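PDB 2GHS: AGR_C_1268p from Agrobacterium tumefaciens str. C58, which probably hydrolyses sugar lactones as a metal-dependent gluconolactonase of the SMP-30 (regucalcin) family. Local coordinates for residues L69-H74 / P89-A94; R140-G145 / V206-R211; F186-T191 / S235-E240; A264-P269 / L312-K317; P281-L286 / G318-L323. All blocks are in the same frame, centred on the assembly; numbering follows the deposited sequence.

Contact 1: L69-H74 / P89-A94; sequences LERELH and PFMGSA
This is a surface contact between two consecutive blades of the six-bladed beta-propeller expected of the SMP-30 family: L69 and R71, in the turn between strands 62-67 and 72-77, meet F90 and M91 in the link leading to strand 92-99. R71 and E72 both face N67 as a G1 beta bulge, and from this bulge the arginine leaves the hairpin and lies against the link. Its aliphatic part makes the contact. CB of R71 is 3.2 Å from O of F90, CG of R71 is 3.3 Å from the same oxygen, and CA of R71 adds a bent CH...O contact to it (3.6 Å, 121° at the hydrogen). NE of R71 is hydrogen-bonded to O of L88, and N of F90 lies at the guanidinium edge. M91, a selenomethionine, runs extended beyond CG (chi2 -174°, chi3 179°), which carries its tip past R71 to L69. N of M91 is hydrogen-bonded to OD1 of D108, a ligand of the potassium ion, and the M91 side chain comes about 4 Å from that of R135, a predicted substrate-binding residue. SE of M91 is 4.1 Å from CD2 of L69, and CE of M91 is 3.8 Å from O of L69.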
# COMPACT_ATOMS: atom_id res chain seq x y z
N LEU A 69 -2.27 5.88 -12.05
CA LEU A 69 -3.03 6.58 -13.10
C LEU A 69 -2.35 6.49 -14.46
O LEU A 69 -3.01 6.62 -15.45
CB LEU A 69 -3.23 8.05 -12.71
CG LEU A 69 -3.90 8.28 -11.34
CD1 LEU A 69 -4.05 9.76 -11.03
CD2 LEU A 69 -5.26 7.59 -11.29
N GLU A 70 -1.05 6.21 -14.50
CA GLU A 70 -0.32 6.05 -15.77
C GLU A 70 -0.14 4.58 -16.21
O GLU A 70 0.54 4.29 -17.21
CB GLU A 70 1.05 6.72 -15.70
CG GLU A 70 0.97 8.22 -15.43
CD GLU A 70 0.72 9.07 -16.67
OE1 GLU A 70 0.18 8.57 -17.68
OE2 GLU A 70 1.10 10.26 -16.63
N ARG A 71 -0.71 3.66 -15.45
CA ARG A 71 -0.72 2.22 -15.81
C ARG A 71 0.71 1.66 -15.91
O ARG A 71 1.06 1.03 -16.89
CB ARG A 71 -1.50 1.98 -17.10
CG ARG A 71 -2.92 2.49 -17.07
CD ARG A 71 -3.75 2.03 -18.30
NE ARG A 71 -2.93 2.19 -19.50
CZ ARG A 71 -2.78 3.31 -20.19
NH1 ARG A 71 -3.54 4.34 -19.93
NH2 ARG A 71 -1.93 3.36 -21.20
N GLU A 72 1.53 1.99 -14.92
CA GLU A 72 2.93 1.47 -14.89
C GLU A 72 3.23 0.65 -13.66
O GLU A 72 2.79 1.00 -12.58
CB GLU A 72 3.93 2.62 -14.92
CG GLU A 72 3.87 3.48 -16.15
CD GLU A 72 4.65 4.79 -16.00
OE1 GLU A 72 5.02 5.24 -14.87
OE2 GLU A 72 4.87 5.39 -17.09
N LEU A 73 4.00 -0.40 -13.85
CA LEU A 73 4.55 -1.21 -12.77
C LEU A 73 6.06 -0.96 -12.80
O LEU A 73 6.73 -1.28 -13.79
CB LEU A 73 4.28 -2.70 -13.03
CG LEU A 73 4.93 -3.74 -12.10
CD1 LEU A 73 4.54 -3.54 -10.66
CD2 LEU A 73 4.53 -5.12 -12.55
N HIS A 74 6.57 -0.40 -11.70
CA HIS A 74 7.96 -0.01 -11.54
C HIS A 74 8.71 -1.07 -10.77
O HIS A 74 8.18 -1.63 -9.82
CB HIS A 74 8.00 1.34 -10.80
CG HIS A 74 7.53 2.45 -11.65
ND1 HIS A 74 8.42 3.32 -12.25
CD2 HIS A 74 6.30 2.79 -12.11
CE1 HIS A 74 7.74 4.17 -13.01
NE2 HIS A 74 6.46 3.86 -12.96
N PRO A 89 -1.99 -2.70 -19.34
CA PRO A 89 -3.21 -2.35 -20.03
C PRO A 89 -4.34 -1.96 -19.04
O PRO A 89 -5.49 -1.93 -19.45
CB PRO A 89 -3.61 -3.67 -20.70
CG PRO A 89 -3.11 -4.72 -19.76
CD PRO A 89 -1.90 -4.14 -19.04
N PHE A 90 -4.02 -1.75 -17.76
CA PHE A 90 -4.97 -1.42 -16.74
C PHE A 90 -4.26 -0.63 -15.65
O PHE A 90 -3.01 -0.49 -15.68
CB PHE A 90 -5.69 -2.68 -16.21
CG PHE A 90 -4.79 -3.83 -15.85
CD1 PHE A 90 -3.73 -3.67 -14.99
CD2 PHE A 90 -4.99 -5.08 -16.42
CE1 PHE A 90 -2.88 -4.75 -14.65
CE2 PHE A 90 -4.17 -6.13 -16.09
CZ PHE A 90 -3.10 -5.97 -15.23
N MSE A 91 -5.04 -0.13 -14.69
CA MSE A 91 -4.47 0.60 -13.57
C MSE A 91 -4.20 -0.37 -12.45
O MSE A 91 -5.09 -0.70 -11.67
CB MSE A 91 -5.39 1.76 -13.11
CG MSE A 91 -5.55 2.82 -14.14
SE MSE A 91 -6.58 4.30 -13.35
CE MSE A 91 -6.61 5.47 -14.77
N GLY A 92 -2.99 -0.89 -12.40
CA GLY A 92 -2.63 -1.77 -11.28
C GLY A 92 -2.45 -0.95 -10.03
O GLY A 92 -1.90 0.15 -10.10
N SER A 93 -2.84 -1.51 -8.87
CA SER A 93 -2.59 -0.87 -7.58
C SER A 93 -2.00 -1.72 -6.48
O SER A 93 -1.60 -1.15 -5.45
CB SER A 93 -3.85 -0.24 -7.07
OG SER A 93 -4.80 -1.26 -6.77
N ALA A 94 -1.96 -3.05 -6.65
CA ALA A 94 -1.35 -3.94 -5.63
C ALA A 94 -0.72 -5.12 -6.28
O ALA A 94 -1.19 -5.59 -7.30
CB ALA A 94 -2.33 -4.42 -4.61

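Contact 2: R140-G145 / V206-R211; sequences RMHPSG and VPLDAR
A type I beta turn from H142 to G145, linking strands 134-141 and 147-153, presents H142 and S144 to the backbone of L208 to R211, near the end of strand 202-207. The turn is closed by the backbone bond from N of G145 to O of H142. H142 stands with CG trans to its own nitrogen (chi1 -178°), which carries the imidazole across to that backbone. One ring edge faces a carbonyl there: CE1 of H142 is 3.2 Å from O of A210, close to the ring plane. CD2 of H142 meets the methyl CD1 of L208 at 3.8 Å, the two side chains arriving from opposite directions. Strand 170-186 runs through both four-stranded propeller blades whose connections meet here, with 60 residues between the two segments. ND1 of H142 accepts from N of S144 at 3.0 Å (N-H...N 166°), with the donor tilted from the ring plane. OG of S144 is also hydrogen-bonded to ND1, while NE2 of H142 is held by O of G190, giving both ring nitrogens partners. P143 CD covers one imidazole face. Opposite the turn, N of R211 bonds OD1 of D209 in an Asx turn, and O of R211 lies 3.3 Å from CB of S144.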
# COMPACT_ATOMS: atom_id res chain seq x y z
N ARG A 140 -3.22 -5.46 0.65
CA ARG A 140 -2.09 -6.11 1.33
C ARG A 140 -2.39 -7.58 1.57
O ARG A 140 -3.54 -7.94 1.79
CB ARG A 140 -1.75 -5.40 2.65
CG ARG A 140 -0.33 -5.79 3.16
CD ARG A 140 0.22 -4.90 4.22
NE ARG A 140 0.23 -3.51 3.80
CZ ARG A 140 1.13 -3.01 2.96
NH1 ARG A 140 2.09 -3.78 2.50
NH2 ARG A 140 1.05 -1.74 2.58
N MSE A 141 -1.34 -8.40 1.55
CA MSE A 141 -1.42 -9.83 1.81
C MSE A 141 -1.50 -10.17 3.30
O MSE A 141 -0.71 -9.67 4.11
CB MSE A 141 -0.20 -10.54 1.20
CG MSE A 141 -0.17 -10.58 -0.31
SE MSE A 141 -1.70 -11.57 -0.99
CE MSE A 141 -1.56 -13.12 0.16
N HIS A 142 -2.43 -11.06 3.63
CA HIS A 142 -2.57 -11.64 4.94
C HIS A 142 -1.69 -12.92 4.96
O HIS A 142 -1.57 -13.61 3.95
CB HIS A 142 -4.06 -11.94 5.20
CG HIS A 142 -4.31 -12.52 6.56
ND1 HIS A 142 -4.20 -13.84 6.83
CD2 HIS A 142 -4.57 -11.92 7.73
CE1 HIS A 142 -4.39 -14.06 8.11
NE2 HIS A 142 -4.63 -12.90 8.70
N PRO A 143 -1.09 -13.25 6.12
CA PRO A 143 -0.24 -14.44 6.17
C PRO A 143 -0.87 -15.81 5.82
O PRO A 143 -0.14 -16.77 5.52
CB PRO A 143 0.35 -14.42 7.58
CG PRO A 143 -0.30 -13.42 8.28
CD PRO A 143 -1.02 -12.49 7.36
N SER A 144 -2.19 -15.90 5.84
CA SER A 144 -2.90 -17.10 5.39
C SER A 144 -2.78 -17.32 3.87
O SER A 144 -3.14 -18.39 3.37
CB SER A 144 -4.38 -16.96 5.73
OG SER A 144 -4.95 -15.90 4.98
N GLY A 145 -2.33 -16.30 3.12
CA GLY A 145 -2.26 -16.41 1.68
C GLY A 145 -3.41 -15.76 0.96
O GLY A 145 -3.51 -15.87 -0.27
N VAL A 206 -9.87 -5.05 13.30
CA VAL A 206 -10.81 -6.12 13.02
C VAL A 206 -10.21 -7.46 13.54
O VAL A 206 -9.15 -7.87 13.14
CB VAL A 206 -11.04 -6.26 11.47
CG1 VAL A 206 -12.17 -7.26 11.18
CG2 VAL A 206 -11.35 -4.95 10.86
N PRO A 207 -10.93 -8.17 14.44
CA PRO A 207 -10.44 -9.48 14.84
C PRO A 207 -10.63 -10.49 13.72
O PRO A 207 -11.67 -10.46 13.04
CB PRO A 207 -11.31 -9.80 16.08
CG PRO A 207 -12.48 -9.01 15.95
CD PRO A 207 -12.16 -7.81 15.13
N LEU A 208 -9.58 -11.28 13.47
CA LEU A 208 -9.54 -12.21 12.35
C LEU A 208 -9.23 -13.61 12.82
O LEU A 208 -8.63 -13.81 13.86
CB LEU A 208 -8.42 -11.84 11.36
CG LEU A 208 -8.29 -10.40 10.88
CD1 LEU A 208 -7.16 -10.24 9.90
CD2 LEU A 208 -9.62 -9.97 10.29
N ASP A 209 -9.68 -14.56 12.01
CA ASP A 209 -9.21 -15.96 11.99
C ASP A 209 -7.86 -15.97 11.28
O ASP A 209 -7.76 -15.70 10.05
CB ASP A 209 -10.24 -16.82 11.22
CG ASP A 209 -9.91 -18.30 11.18
OD1 ASP A 209 -8.72 -18.67 11.42
OD2 ASP A 209 -10.84 -19.10 10.81
N ALA A 210 -6.80 -16.23 12.04
CA ALA A 210 -5.44 -16.19 11.46
C ALA A 210 -5.25 -17.20 10.34
O ALA A 210 -4.38 -17.00 9.48
CB ALA A 210 -4.34 -16.36 12.51
N ARG A 211 -6.06 -18.26 10.31
CA ARG A 211 -5.87 -19.33 9.31
C ARG A 211 -6.46 -18.96 7.93
O ARG A 211 -6.09 -19.58 6.91
CB ARG A 211 -6.50 -20.64 9.77
CG ARG A 211 -5.74 -21.32 10.88
CD ARG A 211 -6.24 -22.72 11.14
NE ARG A 211 -5.88 -23.66 10.05
CZ ARG A 211 -6.48 -24.83 9.82
NH1 ARG A 211 -7.50 -25.24 10.58
NH2 ARG A 211 -6.08 -25.61 8.82

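Contact 3: F186-T191 / S235-E240; sequences FSPDGT and SVCDAE
C237, the last residue of strand 231-237, reaches from CB to SG over the backbone of F186 and S187. Its CB is 3.2 Å from O of F186. With chi1 at -175° the sulfur lies opposite the cysteine's own nitrogen, and SG of C237 stays 3.3 Å from that same oxygen. SG of C237 is also 4.0 Å from CA of S187, and 4.4 Å from CD of P188, a loose apolar touch. P188 carries the contact onward: its ring projects beyond the strand end, where CG of P188 is 3.4 Å from O of A239 and 3.6 Å from O of D238. The proline sits in a type I beta turn, S187 to G190, closed by the backbone bond from N of G190 to O of S187; D189 adds an Asx turn by accepting from N of T191. In propeller terms, a turn following the long broken strand 170-186 is laid against the edge strand of the neighbouring sheet. R319 of the C-terminal tail lies between them, bonding O of F186 through NH1 and O of D238 through NH2. The chemistry is therefore one of carbon and sulfur against carbonyl oxygens, van der Waals contact perhaps with a weak electrostatic component; for two of those oxygens, the stronger hydrogen bonding comes from the guanidinium group of R319.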
# COMPACT_ATOMS: atom_id res chain seq x y z
N PHE A 186 -1.79 -5.89 8.85
CA PHE A 186 -2.12 -6.96 9.77
C PHE A 186 -1.13 -7.07 10.93
O PHE A 186 0.05 -6.81 10.78
CB PHE A 186 -2.18 -8.31 9.02
CG PHE A 186 -3.11 -8.27 7.86
CD1 PHE A 186 -4.48 -8.32 8.05
CD2 PHE A 186 -2.62 -8.14 6.58
CE1 PHE A 186 -5.34 -8.21 6.94
CE2 PHE A 186 -3.44 -8.04 5.47
CZ PHE A 186 -4.82 -8.06 5.64
N SER A 187 -1.62 -7.51 12.08
CA SER A 187 -0.79 -7.72 13.25
C SER A 187 0.19 -8.87 13.04
O SER A 187 -0.03 -9.72 12.15
CB SER A 187 -1.68 -7.97 14.45
OG SER A 187 -2.32 -9.22 14.36
N PRO A 188 1.24 -8.95 13.87
CA PRO A 188 2.25 -9.97 13.68
C PRO A 188 1.75 -11.40 13.67
O PRO A 188 2.25 -12.21 12.91
CB PRO A 188 3.22 -9.73 14.85
CG PRO A 188 3.11 -8.27 15.11
CD PRO A 188 1.61 -8.02 14.98
N ASP A 189 0.71 -11.71 14.45
CA ASP A 189 0.22 -13.08 14.44
C ASP A 189 -0.93 -13.31 13.49
O ASP A 189 -1.45 -14.42 13.47
CB ASP A 189 -0.09 -13.54 15.83
CG ASP A 189 -1.24 -12.84 16.47
OD1 ASP A 189 -1.90 -11.98 15.86
OD2 ASP A 189 -1.46 -13.13 17.67
N GLY A 190 -1.30 -12.31 12.68
CA GLY A 190 -2.39 -12.48 11.70
C GLY A 190 -3.80 -12.45 12.28
O GLY A 190 -4.84 -12.70 11.52
N THR A 191 -3.90 -12.15 13.57
CA THR A 191 -5.19 -12.19 14.27
C THR A 191 -5.97 -10.86 14.33
O THR A 191 -7.12 -10.83 14.82
CB THR A 191 -5.05 -12.72 15.70
OG1 THR A 191 -4.16 -11.87 16.43
CG2 THR A 191 -4.52 -14.13 15.70
N SER A 235 -0.36 1.76 4.94
CA SER A 235 0.32 1.36 6.16
C SER A 235 0.96 -0.00 6.13
O SER A 235 0.47 -0.91 5.44
CB SER A 235 -0.64 1.33 7.34
OG SER A 235 -1.20 2.61 7.61
N VAL A 236 2.02 -0.13 6.91
CA VAL A 236 2.62 -1.43 7.26
C VAL A 236 2.59 -1.59 8.77
O VAL A 236 2.41 -0.65 9.51
CB VAL A 236 4.02 -1.65 6.69
CG1 VAL A 236 3.99 -1.72 5.16
CG2 VAL A 236 4.99 -0.58 7.20
N CYS A 237 2.73 -2.82 9.21
CA CYS A 237 2.71 -3.18 10.61
C CYS A 237 4.00 -3.98 10.89
O CYS A 237 4.30 -4.98 10.20
CB CYS A 237 1.44 -3.96 10.92
SG CYS A 237 1.21 -4.36 12.64
N ASP A 238 4.83 -3.48 11.82
CA ASP A 238 6.13 -4.09 12.05
C ASP A 238 6.06 -5.35 12.97
O ASP A 238 4.99 -5.80 13.35
CB ASP A 238 7.17 -3.06 12.52
CG ASP A 238 6.94 -2.55 13.92
OD1 ASP A 238 6.22 -3.20 14.71
OD2 ASP A 238 7.52 -1.46 14.28
N ALA A 239 7.22 -5.91 13.27
CA ALA A 239 7.28 -7.20 13.95
C ALA A 239 6.79 -7.08 15.38
O ALA A 239 6.44 -8.09 15.99
CB ALA A 239 8.69 -7.75 13.94
N GLU A 240 6.84 -5.86 15.93
CA GLU A 240 6.33 -5.57 17.27
C GLU A 240 4.84 -5.21 17.28
O GLU A 240 4.26 -5.08 18.36
CB GLU A 240 7.05 -4.38 17.87
CG GLU A 240 8.35 -4.70 18.40
CD GLU A 240 8.88 -3.52 19.23
OE1 GLU A 240 8.13 -2.49 19.48
OE2 GLU A 240 10.05 -3.65 19.64

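Contact 4: A264-P269 / L312-K317; sequences ARYEVP and LGIEVK
Two different first torsions bring Y266 and I314 together: the tyrosine ring lies trans to its carbonyl carbon (chi1 -62°), whereas CG1 of I314 stands between its backbone nitrogen and carbonyl carbon (chi1 60°), so that this branch is turned to the ring. The result is a buried apolar contact between propeller blades. Y266 and V268 lie on and just beyond strand 262-267 of the mixed sheet that includes 34-36, while L312 and I314 follow strand 309-311, which is paired with the N-terminal strand 41-44 in the next sheet, as in a closing propeller blade. Two side chains meet the tyrosine, each crossing it at about a right angle. CD1 of I314 is the nearer to the ring, 3.5 Å from CE2 of Y266. CD1 of L312 instead meets the root of the side chain, 3.8 Å from CB of Y266. Beyond the segments, the ring stacks with F36 and W244, and its OH is hydrogen-bonded to NH1 of R255, so the buried hydroxyl is satisfied. I314 also packs on W244 of strand 243-248, so the isoleucine and the tyrosine share this tryptophan as a neighbour. The second methyl of L312 turns to the valine: CD2 of L312 is 3.5 Å from CG1 of V268, closer than two methyls normally pack.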
# COMPACT_ATOMS: atom_id res chain seq x y z
N ALA A 264 5.66 8.76 17.00
CA ALA A 264 6.65 9.39 16.16
C ALA A 264 6.07 9.81 14.81
O ALA A 264 5.11 9.18 14.30
CB ALA A 264 7.83 8.48 15.92
N ARG A 265 6.73 10.79 14.23
CA ARG A 265 6.50 11.23 12.86
C ARG A 265 7.83 11.36 12.14
O ARG A 265 8.74 12.09 12.60
CB ARG A 265 5.80 12.60 12.83
CG ARG A 265 5.74 13.21 11.43
CD ARG A 265 4.66 14.27 11.30
NE ARG A 265 3.33 13.68 11.20
CZ ARG A 265 2.23 14.39 10.90
NH1 ARG A 265 2.31 15.69 10.67
NH2 ARG A 265 1.04 13.78 10.82
N TYR A 266 7.95 10.65 11.02
CA TYR A 266 9.19 10.58 10.25
C TYR A 266 8.93 11.35 8.98
O TYR A 266 8.07 10.96 8.15
CB TYR A 266 9.56 9.12 9.93
CG TYR A 266 9.81 8.28 11.15
CD1 TYR A 266 8.76 7.65 11.81
CD2 TYR A 266 11.08 8.20 11.72
CE1 TYR A 266 8.96 6.93 12.95
CE2 TYR A 266 11.28 7.44 12.88
CZ TYR A 266 10.21 6.82 13.49
OH TYR A 266 10.42 6.08 14.66
N GLU A 267 9.60 12.49 8.86
CA GLU A 267 9.42 13.39 7.73
C GLU A 267 10.04 12.81 6.45
O GLU A 267 11.07 12.12 6.49
CB GLU A 267 9.96 14.79 8.05
CG GLU A 267 9.25 15.48 9.23
CD GLU A 267 9.76 16.88 9.52
OE1 GLU A 267 10.87 17.25 9.06
OE2 GLU A 267 9.04 17.64 10.23
N VAL A 268 9.39 13.07 5.32
CA VAL A 268 9.89 12.77 3.96
C VAL A 268 9.62 13.97 3.06
O VAL A 268 8.68 14.73 3.30
CB VAL A 268 9.28 11.51 3.33
CG1 VAL A 268 9.59 10.28 4.20
CG2 VAL A 268 7.84 11.62 3.21
N PRO A 269 10.46 14.17 2.05
CA PRO A 269 10.37 15.37 1.22
C PRO A 269 9.12 15.48 0.37
O PRO A 269 8.67 16.60 0.14
CB PRO A 269 11.63 15.30 0.33
CG PRO A 269 12.55 14.46 1.07
CD PRO A 269 11.68 13.41 1.74
N LEU A 312 13.82 5.87 4.36
CA LEU A 312 14.11 6.61 5.59
C LEU A 312 15.53 6.32 6.09
O LEU A 312 16.11 5.28 5.73
CB LEU A 312 13.11 6.22 6.68
CG LEU A 312 11.63 6.56 6.48
CD1 LEU A 312 10.85 6.31 7.77
CD2 LEU A 312 11.47 8.00 6.06
N GLY A 313 16.07 7.19 6.95
CA GLY A 313 17.39 6.98 7.51
C GLY A 313 17.44 6.03 8.69
O GLY A 313 18.51 5.64 9.14
N ILE A 314 16.27 5.66 9.19
CA ILE A 314 16.16 4.87 10.43
C ILE A 314 15.92 3.41 10.17
O ILE A 314 15.41 2.98 9.13
CB ILE A 314 15.05 5.42 11.37
CG1 ILE A 314 13.69 5.38 10.66
CG2 ILE A 314 15.40 6.83 11.87
CD1 ILE A 314 12.70 4.60 11.36
N GLU A 315 16.28 2.59 11.15
CA GLU A 315 16.02 1.19 11.07
C GLU A 315 14.58 0.88 11.46
O GLU A 315 14.01 1.52 12.36
CB GLU A 315 16.94 0.42 12.01
CG GLU A 315 16.94 -1.08 11.68
CD GLU A 315 16.95 -2.00 12.88
OE1 GLU A 315 16.44 -1.63 13.99
OE2 GLU A 315 17.55 -3.10 12.72
N VAL A 316 14.01 -0.13 10.79
CA VAL A 316 12.75 -0.71 11.20
C VAL A 316 12.92 -2.23 11.39
O VAL A 316 13.87 -2.83 10.88
CB VAL A 316 11.65 -0.40 10.19
CG1 VAL A 316 11.39 1.08 10.14
CG2 VAL A 316 12.04 -0.92 8.80
N LYS A 317 12.05 -2.84 12.18
CA LYS A 317 12.09 -4.27 12.34
C LYS A 317 10.85 -4.77 11.61
O LYS A 317 9.81 -4.96 12.22
CB LYS A 317 12.06 -4.68 13.82
CG LYS A 317 13.13 -4.10 14.72
CD LYS A 317 14.47 -4.75 14.52
CE LYS A 317 15.49 -4.35 15.63
NZ LYS A 317 16.89 -4.34 15.11

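Contact 5: P281-L286 / G318-L323; sequences PDASRL and GRFEPL
A283, F320 and G318 bury the most surface here, where the C-terminal tail runs over the turn between strands 273-279 and 285-290 of a propeller blade. A283 has a left-handed helical backbone conformation, and its methyl and carbonyl are used separately. The methyl lies over one face of the F320 ring as a CH-pi contact: CB of A283 is 4.0 Å from the ring centroid, 21° off the normal. It is set toward the rim, with CE1 of F320 as its nearest ring atom at 3.7 Å. The carbonyl serves G318, whose N donates to O of A283 at 2.9 Å; the N-H...O angle of 133° makes it a bent bond, with the donor tilted from the carbonyl plane. Thus one alanine grips the tail at two points, with CB of A283 also 3.6 Å from C of G318. With CG of F320 opposite its carbonyl carbon (chi1 -61°), the ring swings to the turn. F320 also touches F56 of strand 51-57 and P58 just after it, and R319 turns instead to O of F186 and O of D238. S284 and R285 face I279 as a classic beta bulge next to the contact, and the backbone of S284 pairs with V316. O of P281 meets the ring rim roughly in its plane, 3.5 Å from CZ of F320.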
# COMPACT_ATOMS: atom_id res chain seq x y z
N PRO A 281 17.58 -6.83 2.91
CA PRO A 281 17.72 -8.25 3.20
C PRO A 281 17.20 -8.68 4.54
O PRO A 281 16.93 -9.88 4.71
CB PRO A 281 19.24 -8.50 3.10
CG PRO A 281 19.86 -7.18 3.08
CD PRO A 281 18.87 -6.19 2.61
N ASP A 282 17.07 -7.76 5.48
CA ASP A 282 16.49 -8.13 6.77
C ASP A 282 15.11 -7.49 7.03
O ASP A 282 14.67 -7.42 8.16
CB ASP A 282 17.45 -7.73 7.88
CG ASP A 282 18.75 -8.52 7.86
OD1 ASP A 282 18.75 -9.70 7.40
OD2 ASP A 282 19.77 -7.96 8.33
N ALA A 283 14.45 -7.01 5.97
CA ALA A 283 13.19 -6.24 6.08
C ALA A 283 13.39 -5.10 7.08
O ALA A 283 12.50 -4.80 7.86
CB ALA A 283 12.02 -7.14 6.50
N SER A 284 14.59 -4.50 7.08
CA SER A 284 14.95 -3.52 8.14
C SER A 284 15.08 -2.06 7.70
O SER A 284 15.58 -1.23 8.48
CB SER A 284 16.23 -3.95 8.85
OG SER A 284 17.31 -3.94 7.94
N ARG A 285 14.68 -1.78 6.45
CA ARG A 285 14.62 -0.42 5.93
C ARG A 285 13.22 -0.10 5.46
O ARG A 285 12.42 -1.02 5.17
CB ARG A 285 15.58 -0.25 4.74
CG ARG A 285 16.96 -0.76 4.98
CD ARG A 285 17.70 0.08 5.98
NE ARG A 285 19.05 -0.46 6.17
CZ ARG A 285 19.47 -1.17 7.21
NH1 ARG A 285 18.70 -1.40 8.29
NH2 ARG A 285 20.70 -1.60 7.20
N LEU A 286 12.91 1.19 5.38
CA LEU A 286 11.56 1.59 5.02
C LEU A 286 11.57 2.46 3.77
O LEU A 286 12.13 3.55 3.77
CB LEU A 286 10.86 2.29 6.19
CG LEU A 286 9.34 2.27 6.09
CD1 LEU A 286 8.75 0.88 6.38
CD2 LEU A 286 8.71 3.33 6.98
N GLY A 318 10.97 -5.00 10.31
CA GLY A 318 9.84 -5.40 9.50
C GLY A 318 9.69 -6.89 9.26
O GLY A 318 10.30 -7.72 9.94
N ARG A 319 8.81 -7.21 8.31
CA ARG A 319 8.59 -8.57 7.86
C ARG A 319 8.26 -8.55 6.39
O ARG A 319 7.59 -7.63 5.91
CB ARG A 319 7.44 -9.24 8.60
CG ARG A 319 6.22 -8.40 8.78
CD ARG A 319 5.01 -9.24 9.33
NE ARG A 319 4.44 -8.56 10.49
CZ ARG A 319 3.23 -7.99 10.56
NH1 ARG A 319 2.37 -8.05 9.54
NH2 ARG A 319 2.88 -7.37 11.69
N PHE A 320 8.74 -9.55 5.69
CA PHE A 320 8.44 -9.65 4.29
C PHE A 320 6.99 -10.05 4.09
O PHE A 320 6.39 -10.71 4.92
CB PHE A 320 9.35 -10.64 3.59
CG PHE A 320 10.84 -10.28 3.67
CD1 PHE A 320 11.30 -9.07 3.18
CD2 PHE A 320 11.76 -11.16 4.20
CE1 PHE A 320 12.64 -8.74 3.24
CE2 PHE A 320 13.11 -10.85 4.23
CZ PHE A 320 13.54 -9.62 3.74
N GLU A 321 6.44 -9.59 2.97
CA GLU A 321 5.04 -9.79 2.68
C GLU A 321 4.77 -11.25 2.38
O GLU A 321 5.59 -11.94 1.77
CB GLU A 321 4.64 -8.89 1.48
CG GLU A 321 4.72 -7.38 1.78
CD GLU A 321 3.72 -6.87 2.87
OE1 GLU A 321 2.60 -7.36 2.94
OE2 GLU A 321 4.07 -5.99 3.69
N PRO A 322 3.64 -11.76 2.87
CA PRO A 322 3.24 -13.12 2.53
C PRO A 322 3.01 -13.34 1.06
O PRO A 322 2.68 -12.40 0.34
CB PRO A 322 1.89 -13.29 3.25
CG PRO A 322 1.92 -12.30 4.31
CD PRO A 322 2.67 -11.14 3.80
N LEU A 323 3.06 -14.62 0.66
CA LEU A 323 2.77 -15.03 -0.71
C LEU A 323 1.29 -15.30 -0.88
O LEU A 323 0.63 -15.86 0.02
CB LEU A 323 3.54 -16.29 -1.08
CG LEU A 323 5.04 -16.32 -1.09
CD1 LEU A 323 5.53 -17.52 -1.90
CD2 LEU A 323 5.59 -15.08 -1.64

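Overall arrangement
Contact 1 is set apart: its nearest atoms stay at least about 5 Å from every other contact, and its centre is 23 to 27 Å from theirs. It comes first along the chain. Contacts 2 and 3 have interleaved segments and centres about 10 Å apart, with backbone pairing of L208 with T191. Contacts 4 and 5 also interleave, about 15 Å between centres, and share the C-terminal tail 312-323. Contacts 3 and 4 both reach the mixed sheet containing strands 231-237 and 262-267. The tail connects the groups: K317 pairs with A239 of contact 3, and E321 forms a salt bridge with R140 of contact 2. It thus ties several propeller blades together.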